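Local coordinates for protein DNA methyltransferase (Nicotiana tabacum, PDB 4ONQ) that probably transfers methyl groups from S-adenosyl-L-methionine to cytosine C5 in DNA, its catalytic domain here holding the inhibitor sinefungin, at residues D54-S57 with S58-D62; S263-N266 with R267-R271; Q290-N293 with G294-E298. The protein carries 5 engineered substitutions. All blocks are in the same frame, centred on the assembly; numbering follows the deposited sequence.

Interaction 1 (D54-S57 with S58-D62); sequences DTIS and SSLYD. Engineered in segment 58-62: Ser-58 (natural residue Arg), Ser-59 (natural residue Phe).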
loop_
_atom_site.group_PDB
_atom_site.type_symbol
_atom_site.label_atom_id
_atom_site.label_comp_id
_atom_site.label_asym_id
_atom_site.label_seq_id
_atom_site.Cartn_x
_atom_site.Cartn_y
_atom_site.Cartn_z
ATOM N N ASP A 54 4.167 17.908 -10.146
ATOM C CA ASP A 54 3.934 19.342 -10.006
ATOM C C ASP A 54 2.437 19.646 -9.876
ATOM O O ASP A 54 2.021 20.379 -8.976
ATOM C CB ASP A 54 4.549 20.116 -11.172
ATOM C CG ASP A 54 6.059 20.251 -11.052
ATOM O OD1 ASP A 54 6.582 20.132 -9.921
ATOM O OD2 ASP A 54 6.722 20.484 -12.086
ATOM N N THR A 55 1.639 19.062 -10.766
ATOM C CA THR A 55 0.185 19.220 -10.743
ATOM C C THR A 55 -0.423 18.753 -9.424
ATOM O O THR A 55 -1.252 19.446 -8.828
ATOM C CB THR A 55 -0.485 18.417 -11.876
ATOM O OG1 THR A 55 -0.011 18.882 -13.146
ATOM C CG2 THR A 55 -2.003 18.562 -11.814
ATOM N N ILE A 56 -0.013 17.568 -8.982
ATOM C CA ILE A 56 -0.519 16.992 -7.740
ATOM C C ILE A 56 -0.194 17.882 -6.546
ATOM O O ILE A 56 -1.055 18.126 -5.700
ATOM C CB ILE A 56 0.026 15.565 -7.512
ATOM C CG1 ILE A 56 -0.575 14.601 -8.539
ATOM C CG2 ILE A 56 -0.290 15.091 -6.103
ATOM C CD1 ILE A 56 0.085 13.228 -8.558
ATOM N N SER A 57 1.040 18.378 -6.489
ATOM C CA SER A 57 1.435 19.293 -5.420
ATOM C C SER A 57 0.614 20.579 -5.441
ATOM O O SER A 57 0.105 21.010 -4.408
ATOM C CB SER A 57 2.925 19.622 -5.501
ATOM O OG SER A 57 3.717 18.490 -5.186
ATOM N N SER A 58 0.486 21.190 -6.617
ATOM C CA SER A 58 -0.257 22.439 -6.738
ATOM C C SER A 58 -1.713 22.250 -6.341
ATOM O O SER A 58 -2.322 23.137 -5.744
ATOM C CB SER A 58 -0.164 23.003 -8.159
ATOM O OG SER A 58 -0.951 22.257 -9.072
ATOM N N SER A 59 -2.266 21.084 -6.661
ATOM C CA SER A 59 -3.655 20.792 -6.337
ATOM C C SER A 59 -3.826 20.528 -4.845
ATOM O O SER A 59 -4.901 20.747 -4.286
ATOM C CB SER A 59 -4.158 19.596 -7.142
ATOM O OG SER A 59 -4.134 19.871 -8.530
ATOM N N LEU A 60 -2.761 20.059 -4.203
ATOM C CA LEU A 60 -2.822 19.718 -2.786
ATOM C C LEU A 60 -1.998 20.671 -1.929
ATOM O O LEU A 60 -1.060 20.256 -1.248
ATOM C CB LEU A 60 -2.372 18.273 -2.546
ATOM C CG LEU A 60 -3.285 17.165 -3.068
ATOM C CD1 LEU A 60 -2.703 15.794 -2.751
ATOM C CD2 LEU A 60 -4.675 17.302 -2.475
ATOM N N TYR A 61 -2.349 21.950 -1.987
ATOM C CA TYR A 61 -1.840 22.943 -1.047
ATOM C C TYR A 61 -0.315 23.080 -1.060
ATOM O O TYR A 61 0.299 23.369 -0.032
ATOM C CB TYR A 61 -2.376 22.631 0.353
ATOM C CG TYR A 61 -3.837 22.229 0.313
ATOM C CD1 TYR A 61 -4.827 23.170 0.056
ATOM C CD2 TYR A 61 -4.224 20.909 0.499
ATOM C CE1 TYR A 61 -6.161 22.811 0.002
ATOM C CE2 TYR A 61 -5.557 20.540 0.444
ATOM C CZ TYR A 61 -6.519 21.494 0.197
ATOM O OH TYR A 61 -7.845 21.130 0.145
ATOM N N ASP A 62 0.276 22.859 -2.236
ATOM C CA ASP A 62 1.705 23.069 -2.492
ATOM C C ASP A 62 2.653 22.093 -1.799
ATOM O O ASP A 62 3.870 22.190 -1.959
ATOM C CB ASP A 62 2.108 24.505 -2.174
ATOM C CG ASP A 62 1.326 25.513 -2.976
ATOM O OD1 ASP A 62 1.116 25.270 -4.183
ATOM O OD2 ASP A 62 0.917 26.542 -2.398
#
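Asp-54 to Ser-59 are the last turns of helix 50-59, and Leu-60 to Asp-62 the turn that ends it, a Schellman-like C-cap rather than a full Schellman motif. Asp-54 gives its carbonyl O to Ser-58 N at 2.9 Å, an ordinary i to i+4 helix bond. At Thr-55 the carbonyl O receives three donors: Ser-59 N, and the hydroxyls of the engineered Ser-58 and Ser-59, arginine and phenylalanine in the natural sequence. Ser-58 OG reaches Thr-55 O at 2.8 Å because chi1 of 73° sets it between its own backbone N and carbonyl carbon; Ser-59 OG, 2.9 Å from Thr-55 O, comes from above the carbonyl plane, 38° out of it. Thr-55 OG1 itself bonds to Gly-51 O. Ile-56 accepts Leu-60 N through its O at 3.0 Å, and the two side chains run side by side in the same direction, Ile-56 CG2 and Leu-60 CD1 4.2 Å apart. Both are buried, touching Ile-83 of strand 79-84 and helix 337-352. Ser-57 turns its OG back to Trp-53 O and to Ile-63 O beyond the turn. Helical geometry ends at Leu-60, and Tyr-61 and Asp-62 take positive phi, so the chain curls round the end of the helix and Asp-62 N makes a weak bond of 2.9 Å to Ser-57 O.

Interaction 2 (S263-N266 with R267-R271); sequences SEVN and RDIVR
One face of the Arg-267 guanidinium lies over the backbone of the first helical turn, with Glu-264 CA 3.4 Å from its plane and Ser-263 O 3.7 Å from it, both offset toward the rim. The turn opens helix 264-276, the helix of a beta-alpha-beta unit between strands 254-260 and 282-286 in the Rossmann-like methyltransferase fold. The arginine chain bends at CG-CD (chi3 -55°), which folds it back along the helix so that NH1 comes 3.3 Å from Glu-264 CB, while NH2 bonds to Glu-261 O just before the helix. The Glu-264 carboxylate is turned only 15° from the guanidinium plane, yet OE1 and NH1 are too far apart for a salt bridge, which may leave a weak attraction between opposite charges. With an alanine here in place of Arg-267, Glu-261 O would probably lose this donor and the Ser-263 and Glu-264 backbone its flat cover. The Asp-268 carboxylate stands almost perpendicular (83°) to that of Glu-264, with OD2 3.7 Å from Glu-264 OE2, a like-charge approach that could raise the proton affinity of either group. Ser-263 is the N-cap, although its OG accepts Asn-266 N only weakly at 3.4 Å. Regular i to i+4 bonds follow, from Arg-267 N to Ser-263 O through Val-270 N to Asn-266 O. On another side of the turn the buried Asn-266 amide belongs to the sinefungin pocket: OD1 bonds to Ser-206 OG, and ND2 bonds to Glu-261 OE2 and weakly to the ligand's O3'. Nearby, Val-265 CG1 meets Ile-269 CD1 at 4.3 Å.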
loop_
_atom_site.group_PDB
_atom_site.type_symbol
_atom_site.label_atom_id
_atom_site.label_comp_id
_atom_site.label_asym_id
_atom_site.label_seq_id
_atom_site.Cartn_x
_atom_site.Cartn_y
_atom_site.Cartn_z
ATOM N N SER A 263 -15.595 -1.355 -6.462
ATOM C CA SER A 263 -15.667 -2.808 -6.597
ATOM C C SER A 263 -16.438 -3.459 -5.448
ATOM O O SER A 263 -16.114 -3.247 -4.279
ATOM C CB SER A 263 -14.257 -3.397 -6.697
ATOM O OG SER A 263 -14.278 -4.814 -6.663
ATOM N N GLU A 264 -17.453 -4.251 -5.790
ATOM C CA GLU A 264 -18.265 -4.946 -4.794
ATOM C C GLU A 264 -17.456 -6.018 -4.072
ATOM O O GLU A 264 -17.635 -6.269 -2.884
ATOM C CB GLU A 264 -19.489 -5.585 -5.447
ATOM C CG GLU A 264 -20.409 -6.279 -4.452
ATOM C CD GLU A 264 -21.560 -7.008 -5.117
ATOM O OE1 GLU A 264 -21.866 -6.707 -6.291
ATOM O OE2 GLU A 264 -22.155 -7.888 -4.464
ATOM N N VAL A 265 -16.566 -6.653 -4.812
ATOM C CA VAL A 265 -15.661 -7.646 -4.262
ATOM C C VAL A 265 -14.772 -7.034 -3.155
ATOM O O VAL A 265 -14.626 -7.605 -2.053
ATOM C CB VAL A 265 -14.867 -8.289 -5.433
ATOM C CG1 VAL A 265 -13.382 -8.297 -5.178
ATOM C CG2 VAL A 265 -15.421 -9.678 -5.762
ATOM N N ASN A 266 -14.227 -5.847 -3.426
ATOM C CA ASN A 266 -13.446 -5.111 -2.430
ATOM C C ASN A 266 -14.274 -4.704 -1.204
ATOM O O ASN A 266 -13.852 -4.911 -0.055
ATOM C CB ASN A 266 -12.785 -3.880 -3.057
ATOM C CG ASN A 266 -11.696 -4.241 -4.057
ATOM O OD1 ASN A 266 -11.220 -5.376 -4.101
ATOM N ND2 ASN A 266 -11.291 -3.265 -4.862
ATOM N N ARG A 267 -15.449 -4.131 -1.458
ATOM C CA ARG A 267 -16.378 -3.745 -0.397
ATOM C C ARG A 267 -16.706 -4.912 0.528
ATOM O O ARG A 267 -16.653 -4.785 1.752
ATOM C CB ARG A 267 -17.672 -3.163 -0.978
ATOM C CG ARG A 267 -17.520 -1.771 -1.577
ATOM C CD ARG A 267 -18.874 -1.101 -1.801
ATOM N NE ARG A 267 -19.779 -1.918 -2.607
ATOM C CZ ARG A 267 -19.877 -1.846 -3.931
ATOM N NH1 ARG A 267 -20.730 -2.629 -4.576
ATOM N NH2 ARG A 267 -19.124 -0.992 -4.611
ATOM N N ASP A 268 -17.035 -6.052 -0.067
ATOM C CA ASP A 268 -17.328 -7.259 0.696
ATOM C C ASP A 268 -16.126 -7.750 1.508
ATOM O O ASP A 268 -16.283 -8.236 2.636
ATOM C CB ASP A 268 -17.828 -8.363 -0.234
ATOM C CG ASP A 268 -19.179 -8.047 -0.829
ATOM O OD1 ASP A 268 -19.931 -7.273 -0.195
ATOM O OD2 ASP A 268 -19.490 -8.567 -1.925
ATOM N N ILE A 269 -14.933 -7.634 0.929
ATOM C CA ILE A 269 -13.719 -8.011 1.646
ATOM C C ILE A 269 -13.583 -7.171 2.917
ATOM O O ILE A 269 -13.308 -7.689 4.019
ATOM C CB ILE A 269 -12.463 -7.844 0.753
ATOM C CG1 ILE A 269 -12.330 -9.028 -0.202
ATOM C CG2 ILE A 269 -11.210 -7.736 1.594
ATOM C CD1 ILE A 269 -11.425 -8.754 -1.383
ATOM N N VAL A 270 -13.805 -5.870 2.756
ATOM C CA VAL A 270 -13.636 -4.937 3.862
ATOM C C VAL A 270 -14.724 -5.126 4.920
ATOM O O VAL A 270 -14.447 -5.057 6.112
ATOM C CB VAL A 270 -13.576 -3.475 3.370
ATOM C CG1 VAL A 270 -13.570 -2.505 4.544
ATOM C CG2 VAL A 270 -12.347 -3.266 2.495
ATOM N N ARG A 271 -15.950 -5.389 4.478
ATOM C CA ARG A 271 -17.066 -5.658 5.382
ATOM C C ARG A 271 -16.802 -6.909 6.225
ATOM O O ARG A 271 -16.971 -6.898 7.456
ATOM C CB ARG A 271 -18.366 -5.814 4.584
ATOM C CG ARG A 271 -19.581 -6.241 5.410
ATOM C CD ARG A 271 -19.991 -5.177 6.430
ATOM N NE ARG A 271 -20.317 -3.894 5.805
ATOM C CZ ARG A 271 -20.652 -2.794 6.475
ATOM N NH1 ARG A 271 -20.708 -2.810 7.803
ATOM N NH2 ARG A 271 -20.927 -1.675 5.819
#

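Interaction 3 (Q290-N293 with G294-E298); sequences QQLN and GDRLE
Arg-296 N donates to the side-chain oxygen of Asn-293, OD1, at 3.0 Å, from a position tilted out of the amide's carbonyl plane. The N-H...O angle is 151°. The bond occupies an amide N-H of the first turn of helix 294-304, and OD1 also lies 3.5 Å from Arg-296 CB. The backbone of the same asparagine starts the regular helix bonding, Leu-297 N reaching Asn-293 O at 3.0 Å. One residue earlier, Leu-292 places CG anti to its carbonyl carbon (chi1 -76°) and lays CD2 against two side chains of the helix, crossing both at about a right angle: Leu-297 CD1 is 4.1 Å away and Arg-296 CG, on the aliphatic part of a bent chain, 3.8 Å. The two leucines are buried, Leu-292 against Phe-286 of strand 282-286 and Ile-344, Leu-297 against Ile-351 of helix 337-352. Leu-292 O accepts a hydrogen bond from Arg-343 NH2 of that helix. Asn-293 as N-cap, with an apolar contact between the residue before it and the fourth residue after it, makes the N-cap and hydrophobic staple that starts the helix leading from strand 282-286 to strand 309-312.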
loop_
_atom_site.group_PDB
_atom_site.type_symbol
_atom_site.label_atom_id
_atom_site.label_comp_id
_atom_site.label_asym_id
_atom_site.label_seq_id
_atom_site.Cartn_x
_atom_site.Cartn_y
_atom_site.Cartn_z
ATOM N N GLN A 290 -18.232 10.033 -7.030
ATOM C CA GLN A 290 -18.964 11.109 -7.654
ATOM C C GLN A 290 -20.304 11.314 -7.014
ATOM O O GLN A 290 -20.998 12.260 -7.306
ATOM C CB GLN A 290 -19.168 10.816 -9.117
ATOM C CG GLN A 290 -19.396 12.039 -9.951
ATOM C CD GLN A 290 -18.117 12.789 -10.270
ATOM O OE1 GLN A 290 -18.090 14.023 -10.261
ATOM N NE2 GLN A 290 -17.054 12.050 -10.568
ATOM N N GLN A 291 -20.662 10.425 -6.121
ATOM C CA GLN A 291 -21.916 10.557 -5.390
ATOM C C GLN A 291 -21.716 11.225 -4.029
ATOM O O GLN A 291 -22.662 11.383 -3.257
ATOM C CB GLN A 291 -22.632 9.206 -5.253
ATOM C CG GLN A 291 -22.153 8.324 -4.111
ATOM C CD GLN A 291 -22.886 6.990 -4.064
ATOM O OE1 GLN A 291 -22.270 5.929 -3.970
ATOM N NE2 GLN A 291 -24.210 7.043 -4.132
ATOM N N LEU A 292 -20.480 11.627 -3.746
ATOM C CA LEU A 292 -20.193 12.417 -2.553
ATOM C C LEU A 292 -20.176 13.905 -2.864
ATOM O O LEU A 292 -19.114 14.479 -3.108
ATOM C CB LEU A 292 -18.844 12.029 -1.943
ATOM C CG LEU A 292 -18.721 10.731 -1.150
ATOM C CD1 LEU A 292 -17.327 10.637 -0.578
ATOM C CD2 LEU A 292 -19.754 10.662 -0.044
ATOM N N ASN A 293 -21.349 14.529 -2.852
ATOM C CA ASN A 293 -21.444 15.975 -3.038
ATOM C C ASN A 293 -21.286 16.732 -1.722
ATOM O O ASN A 293 -21.118 16.125 -0.665
ATOM C CB ASN A 293 -22.761 16.354 -3.721
ATOM C CG ASN A 293 -23.896 15.418 -3.360
ATOM O OD1 ASN A 293 -24.455 15.491 -2.267
ATOM N ND2 ASN A 293 -24.246 14.532 -4.287
ATOM N N GLY A 294 -21.337 18.059 -1.797
ATOM C CA GLY A 294 -21.216 18.895 -0.616
ATOM C C GLY A 294 -22.335 18.640 0.375
ATOM O O GLY A 294 -22.137 18.706 1.587
ATOM N N ASP A 295 -23.516 18.330 -0.150
ATOM C CA ASP A 295 -24.677 18.036 0.680
ATOM C C ASP A 295 -24.491 16.729 1.455
ATOM O O ASP A 295 -24.725 16.670 2.665
ATOM C CB ASP A 295 -25.930 17.967 -0.192
ATOM C CG ASP A 295 -26.090 19.191 -1.075
ATOM O OD1 ASP A 295 -25.366 19.296 -2.089
ATOM O OD2 ASP A 295 -26.939 20.049 -0.755
ATOM N N ARG A 296 -24.064 15.686 0.749
ATOM C CA ARG A 296 -23.832 14.389 1.370
ATOM C C ARG A 296 -22.757 14.474 2.454
ATOM O O ARG A 296 -22.948 13.972 3.565
ATOM C CB ARG A 296 -23.442 13.350 0.319
ATOM C CG ARG A 296 -23.169 11.981 0.904
ATOM C CD ARG A 296 -24.383 11.471 1.659
ATOM N NE ARG A 296 -25.485 11.160 0.755
ATOM C CZ ARG A 296 -26.753 11.053 1.135
ATOM N NH1 ARG A 296 -27.083 11.244 2.406
ATOM N NH2 ARG A 296 -27.692 10.765 0.243
ATOM N N LEU A 297 -21.637 15.112 2.121
ATOM C CA LEU A 297 -20.564 15.365 3.080
ATOM C C LEU A 297 -21.081 16.114 4.306
ATOM O O LEU A 297 -20.818 15.716 5.445
ATOM C CB LEU A 297 -19.433 16.162 2.423
ATOM C CG LEU A 297 -18.256 15.408 1.793
ATOM C CD1 LEU A 297 -18.380 13.903 1.978
ATOM C CD2 LEU A 297 -18.104 15.762 0.320
ATOM N N GLU A 298 -21.836 17.169 4.072
ATOM C CA GLU A 298 -22.457 17.908 5.139
ATOM C C GLU A 298 -23.267 17.038 6.054
ATOM O O GLU A 298 -23.179 17.159 7.235
ATOM C CB GLU A 298 -23.371 18.993 4.591
ATOM C CG GLU A 298 -22.776 20.384 4.523
ATOM C CD GLU A 298 -23.421 21.253 3.440
ATOM O OE1 GLU A 298 -22.728 21.647 2.484
ATOM O OE2 GLU A 298 -24.624 21.543 3.538
#

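All three contacts are local helix ends in one catalytic domain: interaction 1 closes a helix, interactions 2 and 3 open helices on consecutive crossovers. Only interaction 2 touches the sinefungin pocket, the Asn-266 side chain lying about 3 Å from the ligand; the side chains of Gln-291 and Ile-56 are about 8 and 13 Å from it. Interactions 2 and 3 approach to about 8 Å between nearest atoms, with strand 282-286 and Asn-287 shared: Arg-267 touches Asn-287, whose N bonds to Gln-291 OE1. Interactions 1 and 3, centres 23 Å apart, both pack on helix 337-352. The predicted catalytic Cys-316 lies in the unmodelled stretch 316-335, just before that helix.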